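Local atomic coordinates of ABC transporter substrate-binding protein (Rhizobium radiobacter, PDB entry 6TFX), a protein that binds the mannityl-opine mannopinic acid and, as a solute-binding protein, probably hands it to an ABC transporter for import. Residues Val10-Phe22 with Lys161-Ile175. Numbering follows the deposited sequence.
Sequences VASEDVTTLDPHF and KRRPVGFGPFQVESI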
# COMPACT_ATOMS: atom_id res chain seq x y z
N VAL A 10 14.45 -8.76 -1.07
CA VAL A 10 13.52 -7.71 -0.65
C VAL A 10 13.85 -7.14 0.70
O VAL A 10 14.53 -7.79 1.50
CB VAL A 10 12.04 -8.17 -0.73
CG1 VAL A 10 11.72 -8.80 -2.10
CG2 VAL A 10 11.70 -9.15 0.40
N ALA A 11 13.34 -5.92 0.97
CA ALA A 11 13.55 -5.22 2.24
C ALA A 11 12.44 -5.64 3.19
O ALA A 11 11.46 -4.91 3.41
CB ALA A 11 13.53 -3.72 2.02
N SER A 12 12.57 -6.83 3.71
CA SER A 12 11.63 -7.42 4.67
C SER A 12 12.38 -8.45 5.47
O SER A 12 13.35 -9.04 4.98
CB SER A 12 10.47 -8.09 3.94
OG SER A 12 9.59 -8.69 4.88
N GLU A 13 11.92 -8.70 6.70
CA GLU A 13 12.52 -9.68 7.59
C GLU A 13 11.79 -11.01 7.55
O GLU A 13 12.43 -12.03 7.84
CB GLU A 13 12.63 -9.14 9.03
CG GLU A 13 13.50 -7.87 9.10
CD GLU A 13 13.93 -7.40 10.48
OE1 GLU A 13 14.30 -8.27 11.30
OE2 GLU A 13 13.91 -6.17 10.74
N ASP A 14 10.48 -11.03 7.18
CA ASP A 14 9.71 -12.29 7.16
C ASP A 14 8.32 -12.05 6.59
O ASP A 14 7.94 -10.91 6.31
CB ASP A 14 9.54 -12.82 8.62
CG ASP A 14 9.24 -14.31 8.83
OD1 ASP A 14 9.23 -15.08 7.82
OD2 ASP A 14 9.00 -14.71 9.99
N VAL A 15 7.57 -13.14 6.43
CA VAL A 15 6.16 -13.15 6.04
C VAL A 15 5.38 -12.85 7.32
O VAL A 15 5.69 -13.45 8.35
CB VAL A 15 5.74 -14.59 5.57
CG1 VAL A 15 4.21 -14.75 5.48
CG2 VAL A 15 6.39 -14.96 4.26
N THR A 16 4.33 -12.01 7.25
CA THR A 16 3.44 -11.83 8.39
C THR A 16 2.12 -12.50 8.04
O THR A 16 1.69 -13.38 8.77
CB THR A 16 3.29 -10.36 8.79
OG1 THR A 16 4.61 -9.87 9.07
CG2 THR A 16 2.40 -10.19 10.02
N THR A 17 1.48 -12.08 6.93
CA THR A 17 0.23 -12.72 6.55
C THR A 17 0.08 -12.78 5.05
O THR A 17 0.31 -11.77 4.37
CB THR A 17 -1.00 -12.09 7.20
OG1 THR A 17 -2.18 -12.67 6.63
CG2 THR A 17 -1.05 -10.57 7.03
N LEU A 18 -0.33 -13.96 4.56
CA LEU A 18 -0.61 -14.13 3.14
C LEU A 18 -2.11 -14.29 2.92
O LEU A 18 -2.54 -14.68 1.83
CB LEU A 18 0.26 -15.23 2.48
CG LEU A 18 1.78 -14.98 2.56
CD1 LEU A 18 2.57 -16.14 1.96
CD2 LEU A 18 2.17 -13.66 1.91
N ASP A 19 -2.94 -13.87 3.93
CA ASP A 19 -4.38 -13.77 3.74
C ASP A 19 -4.51 -12.39 3.07
O ASP A 19 -4.09 -11.38 3.64
CB ASP A 19 -5.15 -13.80 5.07
CG ASP A 19 -6.65 -13.50 4.96
OD1 ASP A 19 -7.08 -12.93 3.94
OD2 ASP A 19 -7.38 -13.81 5.92
N PRO A 20 -5.03 -12.31 1.82
CA PRO A 20 -5.07 -11.02 1.14
C PRO A 20 -5.93 -9.97 1.82
O PRO A 20 -5.75 -8.77 1.55
CB PRO A 20 -5.63 -11.37 -0.25
CG PRO A 20 -6.36 -12.64 -0.07
CD PRO A 20 -5.57 -13.39 0.97
N HIS A 21 -6.87 -10.41 2.69
CA HIS A 21 -7.72 -9.44 3.39
C HIS A 21 -6.99 -8.74 4.55
O HIS A 21 -7.56 -7.83 5.16
CB HIS A 21 -9.03 -10.07 3.87
CG HIS A 21 -9.83 -10.68 2.76
ND1 HIS A 21 -10.35 -11.96 2.86
CD2 HIS A 21 -10.14 -10.18 1.54
CE1 HIS A 21 -10.97 -12.19 1.71
NE2 HIS A 21 -10.87 -11.16 0.89
N PHE A 22 -5.74 -9.18 4.86
CA PHE A 22 -4.92 -8.59 5.92
C PHE A 22 -3.56 -8.10 5.45
O PHE A 22 -2.97 -7.27 6.12
CB PHE A 22 -4.74 -9.54 7.11
CG PHE A 22 -6.03 -9.74 7.86
CD1 PHE A 22 -6.45 -8.82 8.82
CD2 PHE A 22 -6.79 -10.90 7.66
CE1 PHE A 22 -7.64 -9.02 9.53
CE2 PHE A 22 -7.97 -11.11 8.40
CZ PHE A 22 -8.38 -10.18 9.33
N LYS A 161 -2.95 -17.95 6.72
CA LYS A 161 -2.00 -16.83 6.52
C LYS A 161 -0.55 -17.28 6.21
O LYS A 161 0.22 -16.50 5.63
CB LYS A 161 -2.05 -15.85 7.70
CG LYS A 161 -1.61 -16.47 9.02
CD LYS A 161 -1.45 -15.43 10.15
CE LYS A 161 -2.74 -14.92 10.75
NZ LYS A 161 -3.49 -15.98 11.47
N ARG A 162 -0.18 -18.53 6.60
CA ARG A 162 1.16 -19.07 6.30
C ARG A 162 1.10 -20.26 5.31
O ARG A 162 2.14 -20.76 4.90
CB ARG A 162 1.92 -19.42 7.60
CG ARG A 162 2.31 -18.18 8.42
CD ARG A 162 3.38 -18.45 9.47
NE ARG A 162 4.74 -18.41 8.91
CZ ARG A 162 5.50 -17.32 8.85
NH1 ARG A 162 5.04 -16.15 9.30
NH2 ARG A 162 6.72 -17.38 8.34
N ARG A 163 -0.13 -20.68 4.91
CA ARG A 163 -0.32 -21.78 3.95
C ARG A 163 -1.39 -21.31 2.95
O ARG A 163 -2.51 -21.85 2.95
CB ARG A 163 -0.75 -23.06 4.67
CG ARG A 163 0.35 -23.65 5.56
CD ARG A 163 -0.11 -24.91 6.28
NE ARG A 163 -0.51 -25.97 5.34
CZ ARG A 163 -1.61 -26.70 5.47
NH1 ARG A 163 -2.43 -26.52 6.50
NH2 ARG A 163 -1.90 -27.64 4.58
N PRO A 164 -1.10 -20.25 2.17
CA PRO A 164 -2.14 -19.68 1.30
C PRO A 164 -2.46 -20.54 0.10
O PRO A 164 -1.61 -21.33 -0.35
CB PRO A 164 -1.52 -18.35 0.85
CG PRO A 164 -0.05 -18.62 0.83
CD PRO A 164 0.16 -19.48 2.05
N VAL A 165 -3.67 -20.35 -0.44
CA VAL A 165 -4.12 -21.07 -1.64
C VAL A 165 -4.81 -20.05 -2.51
O VAL A 165 -5.78 -19.45 -2.07
CB VAL A 165 -5.11 -22.22 -1.32
CG1 VAL A 165 -5.57 -22.90 -2.61
CG2 VAL A 165 -4.49 -23.23 -0.36
N GLY A 166 -4.29 -19.82 -3.71
CA GLY A 166 -4.92 -18.90 -4.65
C GLY A 166 -5.08 -19.54 -6.02
O GLY A 166 -4.88 -20.75 -6.16
N PHE A 167 -5.54 -18.75 -7.01
CA PHE A 167 -5.61 -19.27 -8.39
C PHE A 167 -4.63 -18.52 -9.30
O PHE A 167 -4.64 -18.71 -10.53
CB PHE A 167 -7.05 -19.29 -8.97
CG PHE A 167 -7.74 -17.97 -9.09
CD1 PHE A 167 -7.38 -17.05 -10.08
CD2 PHE A 167 -8.81 -17.66 -8.27
CE1 PHE A 167 -8.05 -15.83 -10.19
CE2 PHE A 167 -9.49 -16.45 -8.39
CZ PHE A 167 -9.08 -15.53 -9.34
N GLY A 168 -3.76 -17.73 -8.69
CA GLY A 168 -2.73 -16.95 -9.37
C GLY A 168 -1.64 -17.83 -9.97
O GLY A 168 -1.64 -19.07 -9.81
N PRO A 169 -0.68 -17.19 -10.66
CA PRO A 169 0.33 -17.97 -11.41
C PRO A 169 1.37 -18.69 -10.57
O PRO A 169 2.02 -19.59 -11.09
CB PRO A 169 0.98 -16.93 -12.33
CG PRO A 169 0.72 -15.58 -11.66
CD PRO A 169 -0.63 -15.75 -11.00
N PHE A 170 1.57 -18.27 -9.29
CA PHE A 170 2.58 -18.93 -8.44
C PHE A 170 1.96 -19.36 -7.14
O PHE A 170 1.10 -18.67 -6.61
CB PHE A 170 3.78 -18.00 -8.20
CG PHE A 170 4.47 -17.65 -9.50
CD1 PHE A 170 5.39 -18.52 -10.08
CD2 PHE A 170 4.16 -16.48 -10.19
CE1 PHE A 170 5.98 -18.23 -11.32
CE2 PHE A 170 4.76 -16.18 -11.42
CZ PHE A 170 5.64 -17.07 -11.99
N GLN A 171 2.45 -20.46 -6.58
CA GLN A 171 1.94 -20.98 -5.31
C GLN A 171 3.06 -21.06 -4.31
O GLN A 171 4.21 -21.26 -4.69
CB GLN A 171 1.33 -22.38 -5.49
CG GLN A 171 2.32 -23.41 -6.07
CD GLN A 171 1.66 -24.34 -7.05
OE1 GLN A 171 0.43 -24.40 -7.15
NE2 GLN A 171 2.46 -25.07 -7.80
N VAL A 172 2.72 -20.97 -3.03
CA VAL A 172 3.72 -21.07 -1.99
C VAL A 172 4.01 -22.54 -1.77
O VAL A 172 3.11 -23.28 -1.35
CB VAL A 172 3.31 -20.35 -0.69
CG1 VAL A 172 4.27 -20.65 0.46
CG2 VAL A 172 3.20 -18.84 -0.93
N GLU A 173 5.24 -22.97 -2.08
CA GLU A 173 5.64 -24.36 -1.85
C GLU A 173 6.07 -24.52 -0.38
O GLU A 173 5.70 -25.51 0.27
CB GLU A 173 6.77 -24.75 -2.80
CG GLU A 173 7.17 -26.21 -2.67
CD GLU A 173 8.29 -26.61 -3.61
OE1 GLU A 173 9.46 -26.25 -3.34
OE2 GLU A 173 7.99 -27.28 -4.63
N SER A 174 6.87 -23.57 0.13
CA SER A 174 7.37 -23.57 1.50
C SER A 174 7.83 -22.19 1.95
O SER A 174 8.18 -21.34 1.11
CB SER A 174 8.53 -24.56 1.63
OG SER A 174 9.62 -24.21 0.80
N ILE A 175 7.86 -21.98 3.28
CA ILE A 175 8.38 -20.76 3.88
C ILE A 175 9.53 -21.21 4.79
O ILE A 175 9.36 -22.16 5.56
CB ILE A 175 7.30 -19.95 4.65
CG1 ILE A 175 6.16 -19.50 3.69
CG2 ILE A 175 7.93 -18.74 5.38
CD1 ILE A 175 4.87 -18.99 4.40
O HOH W 1 2.70 -14.97 10.63
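Three N-H groups converge on Asp14 OD1: the backbone N of Val15, weakly; the backbone N of Gly178; and, across the contact, Arg162 NH2 at 3.4 Å. This last is a long salt bridge whose hydrogen bond is weak, although OD1 lies at the edge of the guanidinium and in its plane; the carboxylate is turned 59° from it. Arginine suits the place because its neighbouring nitrogen can serve a second acceptor: NH1 gives a firmer bond to Val15 O, 2.9 Å away, meeting the carbonyl from above its plane. A water takes a further bond from NH1 at 2.9 Å and donates to Thr16 O, so Arg162 is tied to Asp14 and Val15 directly and to Thr16 through the water. The bend at chi3 (83°) turns the guanidinium back to the loop.

Farther along, Leu18 N donates to Lys161 O over 2.8 Å, on a lone pair of that carbonyl. The Lys161 side chain contributes mainly its aliphatic part: CB packs at 3.4 Å against Thr17 OG1, while NZ bonds to Asp158 O. Threonine supplies the hydroxyl for an ST turn, OG1 accepting from Asp19 N.

Leucine is long enough to put Leu18 CD1 against both the proline ring, 3.8 Å from Pro164 CG, and Val172 CG2, at 4.0 Å; Leu31 of helix 26-35 also touches it. Branched Val15 has one methyl, CG1, for a guanidinium face and the other, CG2, for Ile175. Segment 10-22 runs from the end of strand 5-10 toward helix 26-35; hydrogen bonds and the salt bridge join it to the chain leading into strand 170-176, and Val15 and Leu18 pack on that strand, part of the mixed sheet of this family 5 periplasmic solute-binding protein.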